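Local coordinates for sporulation-control protein spo0M (PDB 5CL2) that controls the expression of spo0A and is required for Bacillus subtilis to pass the morphological stage 0 of sporulation, at residues V12-E17 with V108-D113. Numbering follows the deposited sequence.
Sequences VDTILE and VVTDLD. With NA (sodium ion), chain C.
Thr110 and Thr14 meet between two strands of facing sheets, and Thr110 is the side chain to follow outward. Its CB already lies 3.4 Å from Thr14 OG1. From there the hydroxyl branch, which a chi1 of -59° turns away from the carbonyl carbon, brings Thr110 OG1 to within 2.4 Å of Thr14 OG1. The two hydroxyls are hydrogen-bonded, either one able to donate; the distance is very short and its exact value at 2.30 Å resolution deserves caution. The methyl, Thr110 CG2, lies 3.5 Å from Thr14 OG1 and reaches on to Val12 CG2 at 3.9 Å. Strands 11-16 and 106-114 belong to different sheets, stacked face to face as a beta-sandwich, consistent with the arrestin-like clan of this family; here the segments run roughly antiparallel at 147°, their axes 8.3 Å apart at the closest, so side chains alone bridge them. With a valine in place of Thr110, the Thr14 hydroxyl would probably lose its hydrogen-bonding mate across the interface. Apolar contacts flank the polar pair: Val12 CB sits 4.3 Å from Leu112 CD1 at one end, and Leu16 CD1 approaches Val108 CG2 at 4.4 Å at the other. Phe89 of strand 84-92 touches both Thr14 and Leu16. Thr14 has a second task through its backbone: its carbonyl O binds the sodium ion at 2.6 Å, a site shared with Asp122, Asp124 and a water molecule, which ties strand 11-16 to strand 120-128, the neighbour of strand 106-114.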
ATOM      1  N   VAL A  12       1.403 -27.238 -19.281  1.00 52.57           N
ATOM      2  CA  VAL A  12       1.285 -26.902 -17.878  1.00 51.00           C
ATOM      3  C   VAL A  12      -0.186 -26.846 -17.477  1.00 48.07           C
ATOM      4  O   VAL A  12      -1.015 -26.383 -18.231  1.00 55.36           O
ATOM      5  CB  VAL A  12       2.017 -25.568 -17.542  1.00 48.90           C
ATOM      6  CG1 VAL A  12       1.421 -24.397 -18.301  1.00 47.24           C
ATOM      7  CG2 VAL A  12       2.022 -25.351 -16.055  1.00 47.84           C
ATOM      8  N   ASP A  13      -0.507 -27.390 -16.313  1.00 48.45           N
ATOM      9  CA  ASP A  13      -1.867 -27.420 -15.813  1.00 50.48           C
ATOM     10  C   ASP A  13      -1.859 -27.151 -14.305  1.00 51.97           C
ATOM     11  O   ASP A  13      -1.329 -27.953 -13.558  1.00 50.12           O
ATOM     12  CB  ASP A  13      -2.491 -28.792 -16.130  1.00 55.32           C
ATOM     13  CG  ASP A  13      -3.978 -28.862 -15.824  1.00 60.88           C
ATOM     14  OD1 ASP A  13      -4.634 -27.802 -15.726  1.00 62.70           O
ATOM     15  OD2 ASP A  13      -4.495 -29.995 -15.700  1.00 69.77           O
ATOM     16  N   THR A  14      -2.481 -26.064 -13.848  1.00 52.80           N
ATOM     17  CA  THR A  14      -2.504 -25.754 -12.417  1.00 47.68           C
ATOM     18  C   THR A  14      -3.852 -26.164 -11.847  1.00 49.09           C
ATOM     19  O   THR A  14      -4.888 -25.902 -12.448  1.00 52.19           O
ATOM     20  CB  THR A  14      -2.254 -24.257 -12.133  1.00 47.40           C
ATOM     21  OG1 THR A  14      -0.930 -23.897 -12.529  1.00 52.20           O
ATOM     22  CG2 THR A  14      -2.413 -23.950 -10.652  1.00 49.52           C
ATOM     23  N   ILE A  15      -3.848 -26.809 -10.690  1.00 49.17           N
ATOM     24  CA  ILE A  15      -5.091 -27.260 -10.080  1.00 51.55           C
ATOM     25  C   ILE A  15      -5.104 -26.825  -8.621  1.00 55.87           C
ATOM     26  O   ILE A  15      -4.242 -27.223  -7.834  1.00 59.30           O
ATOM     27  CB  ILE A  15      -5.253 -28.823 -10.202  1.00 60.00           C
ATOM     28  CG1 ILE A  15      -5.098 -29.272 -11.656  1.00 54.12           C
ATOM     29  CG2 ILE A  15      -6.585 -29.304  -9.623  1.00 55.56           C
ATOM     30  CD1 ILE A  15      -4.935 -30.785 -11.827  1.00 55.63           C
ATOM     31  N   LEU A  16      -6.039 -25.941  -8.286  1.00 59.12           N
ATOM     32  CA  LEU A  16      -6.255 -25.495  -6.919  1.00 58.39           C
ATOM     33  C   LEU A  16      -7.124 -26.491  -6.179  1.00 60.99           C
ATOM     34  O   LEU A  16      -7.900 -27.194  -6.807  1.00 65.18           O
ATOM     35  CB  LEU A  16      -6.908 -24.116  -6.909  1.00 65.93           C
ATOM     36  CG  LEU A  16      -6.298 -23.148  -7.921  1.00 62.38           C
ATOM     37  CD1 LEU A  16      -7.213 -21.947  -8.088  1.00 57.77           C
ATOM     38  CD2 LEU A  16      -4.875 -22.734  -7.533  1.00 49.54           C
ATOM     39  N   GLU A  17      -7.039 -26.546  -4.854  1.00 64.90           N
ATOM     40  CA  GLU A  17      -7.887 -27.494  -4.143  1.00 68.01           C
ATOM     41  C   GLU A  17      -9.317 -26.974  -4.048  1.00 74.48           C
ATOM     42  O   GLU A  17     -10.256 -27.773  -4.090  1.00 75.82           O
ATOM     43  CB  GLU A  17      -7.356 -27.771  -2.734  1.00 65.39           C
ATOM     44  CG  GLU A  17      -6.038 -28.501  -2.658  1.00 67.86           C
ATOM     45  CD  GLU A  17      -5.551 -28.631  -1.217  1.00 80.20           C
ATOM     46  OE1 GLU A  17      -6.306 -28.225  -0.294  1.00 78.04           O
ATOM     47  OE2 GLU A  17      -4.442 -29.184  -1.003  1.00 80.16           O
ATOM     48  N   VAL A 108      -5.946 -16.663 -10.888  1.00 50.27           N
ATOM     49  CA  VAL A 108      -4.609 -17.216 -10.652  1.00 49.68           C
ATOM     50  C   VAL A 108      -3.977 -17.594 -11.994  1.00 48.08           C
ATOM     51  O   VAL A 108      -4.515 -18.392 -12.750  1.00 47.97           O
ATOM     52  CB  VAL A 108      -4.651 -18.441  -9.725  1.00 49.38           C
ATOM     53  CG1 VAL A 108      -3.294 -19.094  -9.649  1.00 43.67           C
ATOM     54  CG2 VAL A 108      -5.166 -18.032  -8.329  1.00 45.88           C
ATOM     55  N   VAL A 109      -2.870 -16.952 -12.319  1.00 44.51           N
ATOM     56  CA  VAL A 109      -2.203 -17.146 -13.590  1.00 41.45           C
ATOM     57  C   VAL A 109      -0.877 -17.845 -13.377  1.00 47.20           C
ATOM     58  O   VAL A 109      -0.067 -17.412 -12.569  1.00 47.73           O
ATOM     59  CB  VAL A 109      -1.963 -15.804 -14.296  1.00 50.05           C
ATOM     60  CG1 VAL A 109      -1.134 -15.982 -15.548  1.00 44.28           C
ATOM     61  CG2 VAL A 109      -3.294 -15.109 -14.593  1.00 51.27           C
ATOM     62  N   THR A 110      -0.678 -18.944 -14.096  1.00 48.67           N
ATOM     63  CA  THR A 110       0.560 -19.689 -14.061  1.00 45.58           C
ATOM     64  C   THR A 110       1.400 -19.261 -15.245  1.00 47.67           C
ATOM     65  O   THR A 110       0.929 -19.242 -16.378  1.00 52.69           O
ATOM     66  CB  THR A 110       0.307 -21.203 -14.103  1.00 45.98           C
ATOM     67  OG1 THR A 110      -0.515 -21.578 -12.989  1.00 44.10           O
ATOM     68  CG2 THR A 110       1.633 -21.986 -14.043  1.00 41.87           C
ATOM     69  N   ASP A 111       2.633 -18.872 -14.953  1.00 50.79           N
ATOM     70  CA  ASP A 111       3.629 -18.514 -15.952  1.00 50.39           C
ATOM     71  C   ASP A 111       4.788 -19.524 -15.900  1.00 51.24           C
ATOM     72  O   ASP A 111       5.568 -19.536 -14.951  1.00 50.51           O
ATOM     73  CB  ASP A 111       4.104 -17.068 -15.686  1.00 53.55           C
ATOM     74  CG  ASP A 111       5.263 -16.635 -16.571  1.00 58.86           C
ATOM     75  OD1 ASP A 111       5.396 -17.125 -17.724  1.00 62.68           O
ATOM     76  OD2 ASP A 111       6.026 -15.751 -16.116  1.00 58.50           O
ATOM     77  N   LEU A 112       4.901 -20.376 -16.913  1.00 50.16           N
ATOM     78  CA  LEU A 112       6.040 -21.300 -16.997  1.00 53.49           C
ATOM     79  C   LEU A 112       6.980 -20.795 -18.086  1.00 49.47           C
ATOM     80  O   LEU A 112       6.646 -20.819 -19.264  1.00 52.84           O
ATOM     81  CB  LEU A 112       5.575 -22.741 -17.280  1.00 47.58           C
ATOM     82  CG  LEU A 112       6.618 -23.824 -17.550  1.00 51.49           C
ATOM     83  CD1 LEU A 112       6.263 -25.139 -16.866  1.00 52.17           C
ATOM     84  CD2 LEU A 112       6.734 -24.053 -19.010  1.00 59.91           C
ATOM     85  N   ASP A 113       8.144 -20.310 -17.679  1.00 47.82           N
ATOM     86  CA  ASP A 113       9.055 -19.663 -18.603  1.00 53.10           C
ATOM     87  C   ASP A 113      10.040 -20.705 -19.112  1.00 54.49           C
ATOM     88  O   ASP A 113      10.681 -21.395 -18.332  1.00 53.63           O
ATOM     89  CB  ASP A 113       9.760 -18.480 -17.924  1.00 53.02           C
ATOM     90  CG  ASP A 113      10.679 -17.714 -18.859  1.00 56.47           C
ATOM     91  OD1 ASP A 113      11.520 -18.339 -19.540  1.00 64.36           O
ATOM     92  OD2 ASP A 113      10.567 -16.473 -18.910  1.00 66.87           O
TER
HETATM   93 NA    NA C 301      -5.853 -24.634 -14.450  1.00 59.22          NA
HETATM   94  O   HOH W   1      -6.910 -23.872 -15.954  1.00 41.02           O